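Local coordinates for protein Exo-beta-1,4-mannosidase (Rhizomucor miehei, PDB 4LYP) that probably acts as a glycoside hydrolase family 5 exo-mannosidase, releasing terminal non-reducing beta-D-mannose residues from beta-mannosides, at residues A[203-208]-A[248-253]; A[230-235]-A[285-290]; A[263-268]-A[277-282]. All coordinates share one frame; numbering follows the deposited sequence. Where two conformers were deposited one is given.

Contact 1 (A[203-208]-A[248-253]); sequences KLFKDH and EEISTF
E249 meets K206 where two outer helices of the barrel face each other: K206 NZ lies 3.2 Å from E249 OE2, forming a salt bridge whose hydrogen bond is weak. The other carboxylate oxygen is almost as near, K206 NZ to E249 OE1 being 3.3 Å, so the ammonium group approaches both oxygens rather than one. A bend in the E249 chain turns the carboxylate back toward the lysine, and the two side chains cross at about a right angle. A water also lies beside K206 NZ and E249 OE1, but a bridge through it is doubtful because it sits unusually close to the nitrogen.

One residue on, I250 divides its two branches between neighbouring partners. Its CD1 touches the last methylene of the lysine (I250 CD1 to K206 CE 3.9 Å), whereas its CG2 reaches the aromatic ring beside it (I250 CG2 to F205 CE2 4.0 Å), meeting that ring obliquely.

At F253 the lysine chain runs over one ring face. K206 CG stands 3.8 Å from the centroid of the F253 ring and 5° off its normal, a CH-pi contact centred on the ring; K206 CB comes to 3.6 Å from F253 CZ. With its CG anti to the carbonyl carbon (chi1 -71°) and the chain extended beyond, K206 lays its methylenes across the ring and still delivers NZ to E249, one turn before F253 on helix 244-257.

The helix axes run nearly side by side, 25° apart and 11.6 Å at closest approach, as expected for adjacent outer helices of a TIM barrel. I209, from the next turn of helix 197-213, touches both I250 and F253, while F205 makes an edge-to-face contact with F191 of helix 181-193.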
loop_
_atom_site.group_PDB
_atom_site.type_symbol
_atom_site.label_atom_id
_atom_site.label_comp_id
_atom_site.label_asym_id
_atom_site.label_seq_id
_atom_site.Cartn_x
_atom_site.Cartn_y
_atom_site.Cartn_z
ATOM N N LYS A 203 19.283 12.053 -0.312
ATOM C CA LYS A 203 20.183 11.705 -1.404
ATOM C C LYS A 203 20.126 10.185 -1.682
ATOM O O LYS A 203 19.951 9.755 -2.823
ATOM C CB LYS A 203 21.610 12.102 -1.034
ATOM C CG LYS A 203 22.649 11.684 -2.073
ATOM C CD LYS A 203 23.399 10.360 -1.833
ATOM C CE LYS A 203 24.486 10.087 -2.898
ATOM N NZ LYS A 203 25.063 11.369 -3.367
ATOM N N LEU A 204 20.251 9.384 -0.605
ATOM C CA LEU A 204 20.203 7.935 -0.763
ATOM C C LEU A 204 18.843 7.481 -1.284
ATOM O O LEU A 204 18.746 6.569 -2.090
ATOM C CB LEU A 204 20.445 7.237 0.577
ATOM C CG LEU A 204 21.821 7.528 1.229
ATOM C CD1 LEU A 204 21.886 6.632 2.463
ATOM C CD2 LEU A 204 22.973 7.257 0.286
ATOM N N PHE A 205 17.767 8.136 -0.818
ATOM C CA PHE A 205 16.409 7.782 -1.233
ATOM C C PHE A 205 16.225 8.117 -2.690
ATOM O O PHE A 205 15.673 7.272 -3.441
ATOM C CB PHE A 205 15.471 8.553 -0.326
ATOM C CG PHE A 205 13.974 8.391 -0.589
ATOM C CD1 PHE A 205 13.394 7.135 -0.840
ATOM C CD2 PHE A 205 13.135 9.497 -0.495
ATOM C CE1 PHE A 205 12.036 6.983 -0.985
ATOM C CE2 PHE A 205 11.770 9.377 -0.657
ATOM C CZ PHE A 205 11.208 8.117 -0.874
ATOM N N LYS A 206 16.671 9.300 -3.156
ATOM C CA LYS A 206 16.620 9.647 -4.570
ATOM C C LYS A 206 17.409 8.643 -5.414
ATOM O O LYS A 206 16.984 8.363 -6.549
ATOM C CB LYS A 206 17.094 11.090 -4.774
ATOM C CG LYS A 206 16.087 12.124 -4.259
ATOM C CD LYS A 206 16.702 13.539 -4.363
ATOM C CE LYS A 206 15.746 14.586 -3.888
ATOM N NZ LYS A 206 16.423 15.912 -3.974
ATOM N N ASP A 207 18.542 8.188 -4.924
ATOM C CA ASP A 207 19.274 7.196 -5.658
ATOM C C ASP A 207 18.438 5.937 -5.866
ATOM O O ASP A 207 18.466 5.315 -6.953
ATOM C CB ASP A 207 20.579 6.793 -4.928
ATOM C CG ASP A 207 21.608 7.892 -4.884
ATOM O OD1 ASP A 207 21.549 8.852 -5.673
ATOM O OD2 ASP A 207 22.559 7.770 -4.068
ATOM N N HIS A 208 17.701 5.506 -4.832
ATOM C CA HIS A 208 16.812 4.358 -5.008
ATOM C C HIS A 208 15.697 4.635 -5.999
ATOM O O HIS A 208 15.380 3.798 -6.855
ATOM C CB HIS A 208 16.249 3.916 -3.645
ATOM C CG HIS A 208 15.294 2.797 -3.778
ATOM N ND1 HIS A 208 15.698 1.567 -4.243
ATOM C CD2 HIS A 208 13.890 2.748 -3.625
ATOM C CE1 HIS A 208 14.608 0.787 -4.315
ATOM N NE2 HIS A 208 13.506 1.492 -3.930
ATOM N N GLU A 248 6.859 18.735 -1.771
ATOM C CA GLU A 248 7.066 19.452 -3.042
ATOM C C GLU A 248 8.322 18.950 -3.738
ATOM O O GLU A 248 8.370 18.644 -4.931
ATOM C CB GLU A 248 7.187 20.967 -2.750
ATOM C CG GLU A 248 7.440 21.807 -3.993
ATOM C CD GLU A 248 6.235 21.739 -4.837
ATOM O OE1 GLU A 248 5.084 21.856 -4.348
ATOM O OE2 GLU A 248 6.449 21.621 -6.021
ATOM N N GLU A 249 9.404 18.820 -2.965
ATOM C CA GLU A 249 10.665 18.468 -3.587
ATOM C C GLU A 249 10.668 17.031 -4.104
ATOM O O GLU A 249 11.167 16.774 -5.197
ATOM C CB GLU A 249 11.762 18.700 -2.530
ATOM C CG GLU A 249 13.127 18.957 -3.114
ATOM C CD GLU A 249 13.905 17.813 -2.698
ATOM O OE1 GLU A 249 14.864 17.868 -1.856
ATOM O OE2 GLU A 249 13.450 16.805 -3.180
ATOM N N ILE A 250 10.207 16.078 -3.285
ATOM C CA ILE A 250 10.302 14.691 -3.721
ATOM C C ILE A 250 9.331 14.425 -4.840
ATOM O O ILE A 250 9.637 13.691 -5.782
ATOM C CB ILE A 250 10.164 13.682 -2.557
ATOM C CG1 ILE A 250 11.094 13.861 -1.374
ATOM C CG2 ILE A 250 10.393 12.243 -3.111
ATOM C CD1 ILE A 250 12.568 13.750 -1.785
ATOM N N SER A 251 8.100 14.994 -4.754
ATOM C CA SER A 251 7.145 14.734 -5.848
ATOM C C SER A 251 7.687 15.259 -7.192
ATOM O O SER A 251 7.503 14.648 -8.210
ATOM C CB SER A 251 5.788 15.330 -5.527
ATOM O OG SER A 251 5.834 16.780 -5.439
ATOM N N THR A 252 8.363 16.418 -7.151
ATOM C CA THR A 252 8.878 17.019 -8.384
ATOM C C THR A 252 10.028 16.161 -8.911
ATOM O O THR A 252 10.134 15.929 -10.115
ATOM C CB THR A 252 9.356 18.459 -8.076
ATOM O OG1 THR A 252 8.215 19.199 -7.770
ATOM C CG2 THR A 252 10.086 19.118 -9.301
ATOM N N PHE A 253 10.877 15.633 -8.016
ATOM C CA PHE A 253 11.962 14.742 -8.417
ATOM C C PHE A 253 11.383 13.510 -9.119
ATOM O O PHE A 253 11.837 13.090 -10.175
ATOM C CB PHE A 253 12.790 14.302 -7.193
ATOM C CG PHE A 253 13.881 13.355 -7.504
ATOM C CD1 PHE A 253 15.126 13.821 -7.912
ATOM C CD2 PHE A 253 13.671 11.974 -7.449
ATOM C CE1 PHE A 253 16.154 12.898 -8.218
ATOM C CE2 PHE A 253 14.663 11.109 -7.784
ATOM C CZ PHE A 253 15.903 11.555 -8.155
HETATM O O HOH W 1 16.900 16.261 -1.597
#

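Contact 2 (A[230-235]-A[285-290]); sequences IMSWQI and IDYTTC
S232 and Y287 share a hydrogen bond between hydroxyls, S232 OG to Y287 OH 2.9 Å, in which either could be the donor. The serine methylene lies in the ring plane at the phenol's edge, with S232 CB 3.7 Å from Y287 CE1. M231, extended beyond its CG, brings its terminal methyl obliquely to the same end of the ring (M231 CE to Y287 CZ 4.0 Å). Further along, the tips of two isoleucines meet, I235 CD1 to I285 CD1 3.9 Å, the side chains crossing at about a right angle.

Around this first shell, V146 touches both S232 and Y287. Q234 approaches the T289 methyl only loosely (Q234 NE2 to T289 CG2 4.3 Å); its amide is held by hydrogen bonds, NE2 to E336 and S264, OE1 to T148 and R97. T289 OG1 is likewise bonded to L267 O.

The end-to-end directions of 231-235 and 285-289 lie 96° apart. Strand 230-234 pairs in parallel with 144-148 on one side and 262-264 on the other, so Y287, just ahead of strand 288-292, reaches past 262-264 to the strand beyond it, in the interior of the TIM barrel, while helix 244-257 packs on I235 and I285.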
loop_
_atom_site.group_PDB
_atom_site.type_symbol
_atom_site.label_atom_id
_atom_site.label_comp_id
_atom_site.label_asym_id
_atom_site.label_seq_id
_atom_site.Cartn_x
_atom_site.Cartn_y
_atom_site.Cartn_z
ATOM N N ILE A 230 2.477 0.531 -14.777
ATOM C CA ILE A 230 2.614 1.338 -13.577
ATOM C C ILE A 230 1.610 2.488 -13.683
ATOM O O ILE A 230 1.727 3.321 -14.601
ATOM C CB ILE A 230 4.082 1.789 -13.432
ATOM C CG1 ILE A 230 4.932 0.562 -13.085
ATOM C CG2 ILE A 230 4.187 2.893 -12.362
ATOM C CD1 ILE A 230 6.421 0.812 -13.189
ATOM N N MET A 231 0.681 2.556 -12.734
ATOM C CA MET A 231 -0.248 3.669 -12.605
ATOM C C MET A 231 0.431 4.872 -11.990
ATOM O O MET A 231 0.212 6.030 -12.418
ATOM C CB MET A 231 -1.455 3.218 -11.747
ATOM C CG MET A 231 -2.276 4.423 -11.292
ATOM S SD MET A 231 -3.790 3.870 -10.481
ATOM C CE MET A 231 -4.250 5.341 -9.547
ATOM N N SER A 232 1.130 4.659 -10.895
ATOM C CA SER A 232 1.706 5.790 -10.172
ATOM C C SER A 232 2.980 5.405 -9.442
ATOM O O SER A 232 3.170 4.221 -9.069
ATOM C CB SER A 232 0.684 6.414 -9.195
ATOM O OG SER A 232 0.414 5.464 -8.202
ATOM N N TRP A 233 3.816 6.401 -9.216
ATOM C CA TRP A 233 4.947 6.319 -8.265
ATOM C C TRP A 233 4.478 6.970 -6.994
ATOM O O TRP A 233 3.966 8.088 -7.008
ATOM C CB TRP A 233 6.134 7.107 -8.780
ATOM C CG TRP A 233 6.652 6.522 -10.057
ATOM C CD1 TRP A 233 6.483 7.001 -11.361
ATOM C CD2 TRP A 233 7.393 5.290 -10.203
ATOM N NE1 TRP A 233 7.040 6.125 -12.265
ATOM C CE2 TRP A 233 7.608 5.080 -11.603
ATOM C CE3 TRP A 233 7.904 4.360 -9.281
ATOM C CZ2 TRP A 233 8.282 3.978 -12.078
ATOM C CZ3 TRP A 233 8.565 3.254 -9.757
ATOM C CH2 TRP A 233 8.770 3.075 -11.148
ATOM N N GLN A 234 4.642 6.276 -5.870
ATOM C CA GLN A 234 4.181 6.794 -4.566
ATOM C C GLN A 234 5.380 7.072 -3.692
ATOM O O GLN A 234 6.235 6.181 -3.515
ATOM C CB GLN A 234 3.209 5.812 -3.942
ATOM C CG GLN A 234 2.739 6.260 -2.563
ATOM C CD GLN A 234 1.574 5.390 -2.189
ATOM O OE1 GLN A 234 1.772 4.283 -1.626
ATOM N NE2 GLN A 234 0.343 5.824 -2.515
ATOM N N ILE A 235 5.465 8.315 -3.193
ATOM C CA ILE A 235 6.674 8.737 -2.446
ATOM C C ILE A 235 7.062 7.664 -1.402
ATOM O O ILE A 235 8.192 7.151 -1.364
ATOM C CB ILE A 235 6.444 10.085 -1.799
ATOM C CG1 ILE A 235 6.280 11.220 -2.824
ATOM C CG2 ILE A 235 7.662 10.404 -0.878
ATOM C CD1 ILE A 235 5.833 12.550 -2.217
ATOM N N ILE A 285 1.717 16.278 -7.099
ATOM C CA ILE A 285 0.909 15.240 -6.465
ATOM C C ILE A 285 -0.387 15.182 -7.228
ATOM O O ILE A 285 -1.206 16.105 -7.145
ATOM C CB ILE A 285 0.719 15.489 -4.950
ATOM C CG1 ILE A 285 2.053 15.450 -4.192
ATOM C CG2 ILE A 285 -0.312 14.484 -4.378
ATOM C CD1 ILE A 285 2.720 14.092 -4.083
ATOM N N ASP A 286 -0.609 14.124 -8.008
ATOM C CA ASP A 286 -1.729 14.110 -8.928
ATOM C C ASP A 286 -3.031 13.700 -8.334
ATOM O O ASP A 286 -4.100 14.058 -8.823
ATOM C CB ASP A 286 -1.382 13.152 -10.103
ATOM C CG ASP A 286 -0.275 13.697 -10.947
ATOM O OD1 ASP A 286 -0.478 14.756 -11.592
ATOM O OD2 ASP A 286 0.813 13.070 -10.982
ATOM N N TYR A 287 -2.996 12.880 -7.266
ATOM C CA TYR A 287 -4.205 12.416 -6.650
ATOM C C TYR A 287 -3.985 12.243 -5.173
ATOM O O TYR A 287 -2.831 12.379 -4.727
ATOM C CB TYR A 287 -4.827 11.142 -7.294
ATOM C CG TYR A 287 -3.970 9.909 -7.082
ATOM C CD1 TYR A 287 -2.921 9.576 -7.938
ATOM C CD2 TYR A 287 -4.283 9.016 -6.038
ATOM C CE1 TYR A 287 -2.184 8.373 -7.792
ATOM C CE2 TYR A 287 -3.582 7.816 -5.860
ATOM C CZ TYR A 287 -2.545 7.525 -6.730
ATOM O OH TYR A 287 -1.817 6.345 -6.593
ATOM N N THR A 288 -5.066 11.995 -4.435
ATOM C CA THR A 288 -5.010 11.936 -2.953
ATOM C C THR A 288 -5.335 10.538 -2.464
ATOM O O THR A 288 -6.007 9.777 -3.181
ATOM C CB THR A 288 -5.888 13.013 -2.325
ATOM O OG1 THR A 288 -7.280 12.646 -2.459
ATOM C CG2 THR A 288 -5.680 14.380 -3.017
ATOM N N THR A 289 -4.909 10.219 -1.259
ATOM C CA THR A 289 -5.161 8.918 -0.670
ATOM C C THR A 289 -5.603 9.098 0.745
ATOM O O THR A 289 -5.349 10.106 1.380
ATOM C CB THR A 289 -3.987 7.966 -0.720
ATOM O OG1 THR A 289 -2.900 8.442 0.093
ATOM C CG2 THR A 289 -3.502 7.710 -2.109
ATOM N N CYS A 290 -6.247 8.021 1.278
ATOM C CA CYS A 290 -6.471 7.871 2.694
ATOM C C CYS A 290 -6.315 6.419 3.067
ATOM O O CYS A 290 -6.454 5.508 2.208
ATOM C CB CYS A 290 -7.865 8.478 3.063
ATOM S SG CYS A 290 -9.276 7.707 2.285
#

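Contact 3 (A[263-268]-A[277-282]); sequences VSAGLE and DRAHDH
The imidazole of H280 meets L267 obliquely, with H280 CE1 3.9 Å from L267 CD2, and the methyl of its own neighbour A279 lies over the centre of one face of the ring. At the ring's edge, in plane, a water stands 2.7 Å from H280 NE2. This water accepts from the backbone of the facing loop, L267 N being 3.0 Å away, and so joins the histidine edge to the main chain there. H282, the other flat group, turns its edge back on its own segment: its NE2 donates to R278 O (2.7 Å, N-H...O 167°), with the oxygen in the ring plane but the donor 41° out of the carbonyl plane. H282 ND1 is bonded to E248 OE1, so hydrogen bonds at both nitrogens fix the ring's rotation.

The apolar part centres on A279. L267, whose CG stands roughly opposite the backbone N (chi1 -154°), places both methyls on that side chain, L267 CD2 3.7 Å and L267 CD1 3.8 Å from A279 CB. A265 packs beside them, its CB 4.3 Å from A279 CB. Its methyl also lies 4.0 Å from A279 O, a buried carbonyl with no partner in the model.

Strand 262-264, helix 273-280 and strand 288-292 follow one another as a beta-alpha-beta unit of the TIM barrel, and here the loop after the first strand packs on the helix's last turn, before an inverse gamma turn centred on D281. F247 of helix 244-257 packs on A279 and H282, L329 of helix 308-329 on H280, and K331 bonds to H280 O.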
loop_
_atom_site.group_PDB
_atom_site.type_symbol
_atom_site.label_atom_id
_atom_site.label_comp_id
_atom_site.label_asym_id
_atom_site.label_seq_id
_atom_site.Cartn_x
_atom_site.Cartn_y
_atom_site.Cartn_z
ATOM N N VAL A 263 1.878 10.677 -9.743
ATOM C CA VAL A 263 2.613 10.681 -8.486
ATOM C C VAL A 263 1.643 10.799 -7.351
ATOM O O VAL A 263 0.713 11.649 -7.357
ATOM C CB VAL A 263 3.676 11.804 -8.463
ATOM C CG1 VAL A 263 4.458 11.796 -7.145
ATOM C CG2 VAL A 263 4.614 11.660 -9.644
ATOM N N SER A 264 1.886 10.002 -6.315
ATOM C CA SER A 264 1.111 9.987 -5.095
ATOM C C SER A 264 1.960 10.160 -3.841
ATOM O O SER A 264 3.148 9.853 -3.859
ATOM C CB SER A 264 0.443 8.526 -5.032
ATOM O OG SER A 264 -0.206 8.311 -3.818
ATOM N N ALA A 265 1.355 10.687 -2.754
ATOM C CA ALA A 265 2.048 10.958 -1.522
ATOM C C ALA A 265 2.054 9.814 -0.530
ATOM O O ALA A 265 2.857 9.833 0.401
ATOM C CB ALA A 265 1.434 12.174 -0.862
ATOM N N GLY A 266 1.120 8.853 -0.600
ATOM C CA GLY A 266 1.010 7.744 0.374
ATOM C C GLY A 266 0.457 8.096 1.717
ATOM O O GLY A 266 0.704 7.330 2.682
ATOM N N LEU A 267 -0.274 9.214 1.842
ATOM C CA LEU A 267 -0.719 9.648 3.136
ATOM C C LEU A 267 -1.898 8.853 3.686
ATOM O O LEU A 267 -2.790 8.417 2.943
ATOM C CB LEU A 267 -1.171 11.114 3.056
ATOM C CG LEU A 267 -1.088 11.906 4.333
ATOM C CD1 LEU A 267 0.373 12.280 4.676
ATOM C CD2 LEU A 267 -2.013 13.131 4.326
ATOM N N GLU A 268 -1.926 8.778 5.026
ATOM C CA GLU A 268 -3.122 8.200 5.728
ATOM C C GLU A 268 -4.342 9.097 5.637
ATOM O O GLU A 268 -5.479 8.640 5.647
ATOM C CB GLU A 268 -2.820 7.986 7.187
ATOM C CG GLU A 268 -1.760 6.908 7.518
ATOM C CD GLU A 268 -1.123 7.189 8.872
ATOM O OE1 GLU A 268 -1.381 6.509 9.854
ATOM O OE2 GLU A 268 -0.330 8.190 8.947
ATOM N N ASP A 277 -3.724 18.863 3.115
ATOM C CA ASP A 277 -3.236 19.815 2.124
ATOM C C ASP A 277 -1.711 19.889 2.090
ATOM O O ASP A 277 -1.100 20.095 1.055
ATOM C CB ASP A 277 -3.853 21.213 2.349
ATOM C CG ASP A 277 -5.326 21.233 2.053
ATOM O OD1 ASP A 277 -5.854 20.299 1.408
ATOM O OD2 ASP A 277 -5.987 22.243 2.377
ATOM N N ARG A 278 -1.104 19.736 3.256
ATOM C CA ARG A 278 0.364 19.774 3.346
ATOM C C ARG A 278 0.983 18.663 2.441
ATOM O O ARG A 278 2.021 18.866 1.821
ATOM C CB ARG A 278 0.774 19.532 4.792
ATOM C CG ARG A 278 2.224 19.324 5.045
ATOM C CD ARG A 278 2.619 19.424 6.510
ATOM N NE ARG A 278 1.899 18.408 7.304
ATOM C CZ ARG A 278 1.691 18.454 8.614
ATOM N NH1 ARG A 278 2.221 19.456 9.349
ATOM N NH2 ARG A 278 0.936 17.483 9.229
ATOM N N ALA A 279 0.304 17.510 2.367
ATOM C CA ALA A 279 0.791 16.419 1.543
ATOM C C ALA A 279 0.358 16.551 0.074
ATOM O O ALA A 279 1.062 16.165 -0.827
ATOM C CB ALA A 279 0.241 15.065 2.064
ATOM N N HIS A 280 -0.897 17.046 -0.136
ATOM C CA HIS A 280 -1.532 16.888 -1.461
ATOM C C HIS A 280 -1.577 18.159 -2.308
ATOM O O HIS A 280 -1.772 18.027 -3.519
ATOM C CB HIS A 280 -2.951 16.366 -1.288
ATOM C CG HIS A 280 -3.001 15.005 -0.664
ATOM N ND1 HIS A 280 -3.645 14.728 0.492
ATOM C CD2 HIS A 280 -2.560 13.787 -1.146
ATOM C CE1 HIS A 280 -3.522 13.400 0.774
ATOM N NE2 HIS A 280 -2.906 12.824 -0.221
ATOM N N ASP A 281 -1.452 19.356 -1.704
ATOM C CA ASP A 281 -1.605 20.578 -2.494
ATOM C C ASP A 281 -0.264 20.947 -3.131
ATOM O O ASP A 281 0.404 21.905 -2.732
ATOM C CB ASP A 281 -2.161 21.704 -1.606
ATOM C CG ASP A 281 -2.513 22.955 -2.390
ATOM O OD1 ASP A 281 -2.592 22.890 -3.601
ATOM O OD2 ASP A 281 -2.717 23.979 -1.741
ATOM N N HIS A 282 0.118 20.182 -4.132
ATOM C CA HIS A 282 1.363 20.342 -4.851
ATOM C C HIS A 282 1.124 20.029 -6.297
ATOM O O HIS A 282 0.359 19.071 -6.590
ATOM C CB HIS A 282 2.484 19.416 -4.319
ATOM C CG HIS A 282 2.794 19.678 -2.858
ATOM N ND1 HIS A 282 3.529 20.723 -2.441
ATOM C CD2 HIS A 282 2.345 19.051 -1.738
ATOM C CE1 HIS A 282 3.546 20.767 -1.110
ATOM N NE2 HIS A 282 2.795 19.720 -0.659
HETATM O O HOH W 2 -1.516 10.543 -0.559
#

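In the fold
From the N terminus, helix 197-213 opens contact 1 and strand 230-234 opens contact 2 before helix 244-257 closes the first, so these two loops cross along the chain. Contact 3 then opens and closes locally, at 263-268 and 277-282, nested inside the loop that contact 2 completes at 285-290. Contacts 2 and 3 lie closest, their centres about 8 Å apart, and both reach the sheet through neighbouring strands 230-234 and 262-264. Helix 244-257, which lies between those strands in sequence, packs against helix 197-213 in contact 1. Together the three tie successive strand-helix units of one TIM-barrel flank from its interior strands to its outer helices.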